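Local coordinates for putative uncharacterized protein (Chaetomium thermophilum var. thermophilum DSM 1495, PDB 5M43) that probably dephosphorylates phosphotyrosine and phosphoserine or phosphothreonine in proteins, as the dual-specificity phosphatase domain of Yvh1, a protein linked to ribosome assembly, at residues A135-A138 / V139-L143. Residues are numbered along the deposited sequence; the frame is centred on the assembly and turned at random.
Sequences AKEA and VSRAL
Glu137 sends CG anti to its own backbone N (chi1 160°) and stays extended beyond it, while Arg141, one helical turn on, has CG anti to its carbonyl carbon and bends at chi3 (57°), which turns NH2 to the side of the carboxylate. The two meet in an i to i+4 salt bridge: Arg141 NH2 approaches Glu137 OE2 at 3.5 Å, a weak hydrogen bond. OE2 sits at the guanidinium edge, near its plane, but the two flat groups are turned 49° apart. Aliphatic carbons pack beneath the charges, with Glu137 CG 3.6 Å from Arg141 CD. Arg141 CG also rests 3.3 Å from Glu137 O, the carbonyl that accepts the Arg141 N-H at 2.9 Å. Two further, weak contacts hold the guanidinium: NH1 bonds to Arg125 O, and NH2 forms a long ion pair with Asp130, so the positive charge is probably shared between two acids.

All of this lies on the first turns of helix 135-147, in the alpha-helical part of the dual-specificity phosphatase domain, packed against helices 109-121 and 157-168. Regular i to i+4 backbone bonds run through these turns, among them Val139 N to Ala135 O at 2.9 Å. Val139 CG2 lies against the same oxygen, 3.2 Å from Ala135 O. Ser134 OG is hydrogen-bonded to Glu137 N at the start of the helix. Another side of the helix is apolar: Val139 and Ala142 pack on Leu119 of helix 109-121, and Ala135 and Ala138 touch Trp167 of helix 157-168.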
ATOM      1  N   ALA A 135      16.597   9.980   4.506  1.00 35.47           N
ATOM      2  CA  ALA A 135      15.460   9.373   3.812  1.00 31.50           C
ATOM      3  C   ALA A 135      15.708   7.900   3.523  1.00 32.30           C
ATOM      4  O   ALA A 135      14.796   7.084   3.625  1.00 30.17           O
ATOM      5  CB  ALA A 135      15.180  10.124   2.510  1.00 29.52           C
ATOM      6  N   LYS A 136      16.917   7.562   3.084  1.00 32.81           N
ATOM      7  CA  LYS A 136      17.232   6.167   2.806  1.00 32.26           C
ATOM      8  C   LYS A 136      17.014   5.313   4.042  1.00 29.92           C
ATOM      9  O   LYS A 136      16.405   4.222   3.970  1.00 30.81           O
ATOM     10  CB  LYS A 136      18.681   6.075   2.315  1.00 36.52           C
ATOM     11  CG  LYS A 136      19.039   4.646   1.932  1.00 39.85           C
ATOM     12  CD  LYS A 136      20.526   4.534   1.669  1.00 48.01           C
ATOM     13  CE  LYS A 136      20.796   4.460   0.173  1.00 51.31           C
ATOM     14  NZ  LYS A 136      20.953   2.982  -0.175  1.00 54.56           N
ATOM     15  N   GLU A 137      17.424   5.815   5.213  1.00 32.51           N
ATOM     16  CA  GLU A 137      17.228   5.020   6.431  1.00 34.72           C
ATOM     17  C   GLU A 137      15.751   4.924   6.801  1.00 33.47           C
ATOM     18  O   GLU A 137      15.272   3.851   7.181  1.00 31.66           O
ATOM     19  CB  GLU A 137      18.038   5.574   7.601  1.00 43.76           C
ATOM     20  CG  GLU A 137      17.474   5.090   8.960  1.00 52.26           C
ATOM     21  CD  GLU A 137      18.491   5.047  10.102  1.00 62.14           C
ATOM     22  OE1 GLU A 137      19.601   5.629   9.958  1.00 67.65           O
ATOM     23  OE2 GLU A 137      18.136   4.499  11.179  1.00 63.89           O
ATOM     24  N   ALA A 138      14.986   6.007   6.627  1.00 31.33           N
ATOM     25  CA  ALA A 138      13.565   5.940   6.980  1.00 29.05           C
ATOM     26  C   ALA A 138      12.839   4.936   6.096  1.00 26.89           C
ATOM     27  O   ALA A 138      12.041   4.108   6.567  1.00 26.17           O
ATOM     28  CB  ALA A 138      12.959   7.350   6.869  1.00 26.90           C
ATOM     29  N   VAL A 139      13.124   4.983   4.790  1.00 25.45           N
ATOM     30  CA  VAL A 139      12.472   4.075   3.862  1.00 22.63           C
ATOM     31  C   VAL A 139      12.860   2.641   4.190  1.00 23.80           C
ATOM     32  O   VAL A 139      12.044   1.712   4.097  1.00 24.11           O
ATOM     33  CB  VAL A 139      12.863   4.468   2.420  1.00 23.76           C
ATOM     34  CG1 VAL A 139      12.403   3.426   1.395  1.00 27.57           C
ATOM     35  CG2 VAL A 139      12.243   5.819   2.084  1.00 26.02           C
ATOM     36  N   SER A 140      14.139   2.440   4.514  1.00 26.72           N
ATOM     37  CA  SER A 140      14.619   1.089   4.828  1.00 27.60           C
ATOM     38  C   SER A 140      13.906   0.534   6.055  1.00 27.24           C
ATOM     39  O   SER A 140      13.550  -0.662   6.123  1.00 26.83           O
ATOM     40  CB  SER A 140      16.128   1.130   5.060  1.00 32.03           C
ATOM     41  OG  SER A 140      16.535  -0.172   5.538  1.00 37.34           O
ATOM     42  N   ARG A 141      13.709   1.382   7.049  1.00 26.44           N
ATOM     43  CA  ARG A 141      13.020   0.909   8.236  1.00 26.35           C
ATOM     44  C   ARG A 141      11.572   0.550   7.929  1.00 25.98           C
ATOM     45  O   ARG A 141      11.032  -0.410   8.509  1.00 24.99           O
ATOM     46  CB  ARG A 141      13.125   1.961   9.345  1.00 26.84           C
ATOM     47  CG  ARG A 141      14.561   2.048   9.859  1.00 34.99           C
ATOM     48  CD  ARG A 141      14.849   3.283  10.694  1.00 42.48           C
ATOM     49  NE  ARG A 141      13.937   3.357  11.827  1.00 46.69           N
ATOM     50  CZ  ARG A 141      14.119   4.161  12.870  1.00 51.23           C
ATOM     51  NH1 ARG A 141      13.229   4.167  13.862  1.00 51.48           N
ATOM     52  NH2 ARG A 141      15.192   4.940  12.924  1.00 50.68           N
ATOM     53  N   ALA A 142      10.906   1.314   7.047  1.00 22.86           N
ATOM     54  CA  ALA A 142       9.529   0.976   6.671  1.00 20.11           C
ATOM     55  C   ALA A 142       9.499  -0.310   5.847  1.00 20.30           C
ATOM     56  O   ALA A 142       8.605  -1.150   6.042  1.00 21.27           O
ATOM     57  CB  ALA A 142       8.873   2.130   5.886  1.00 24.27           C
ATOM     58  N   LEU A 143      10.488  -0.505   4.976  1.00 22.24           N
ATOM     59  CA  LEU A 143      10.558  -1.764   4.238  1.00 21.19           C
ATOM     60  C   LEU A 143      10.752  -2.945   5.186  1.00 22.63           C
ATOM     61  O   LEU A 143      10.128  -4.000   5.007  1.00 22.00           O
ATOM     62  CB  LEU A 143      11.668  -1.684   3.165  1.00 20.66           C
ATOM     63  CG  LEU A 143      12.058  -3.028   2.534  1.00 23.36           C
ATOM     64  CD1 LEU A 143      10.866  -3.581   1.784  1.00 22.36           C
ATOM     65  CD2 LEU A 143      13.174  -2.798   1.524  1.00 22.90           C
TER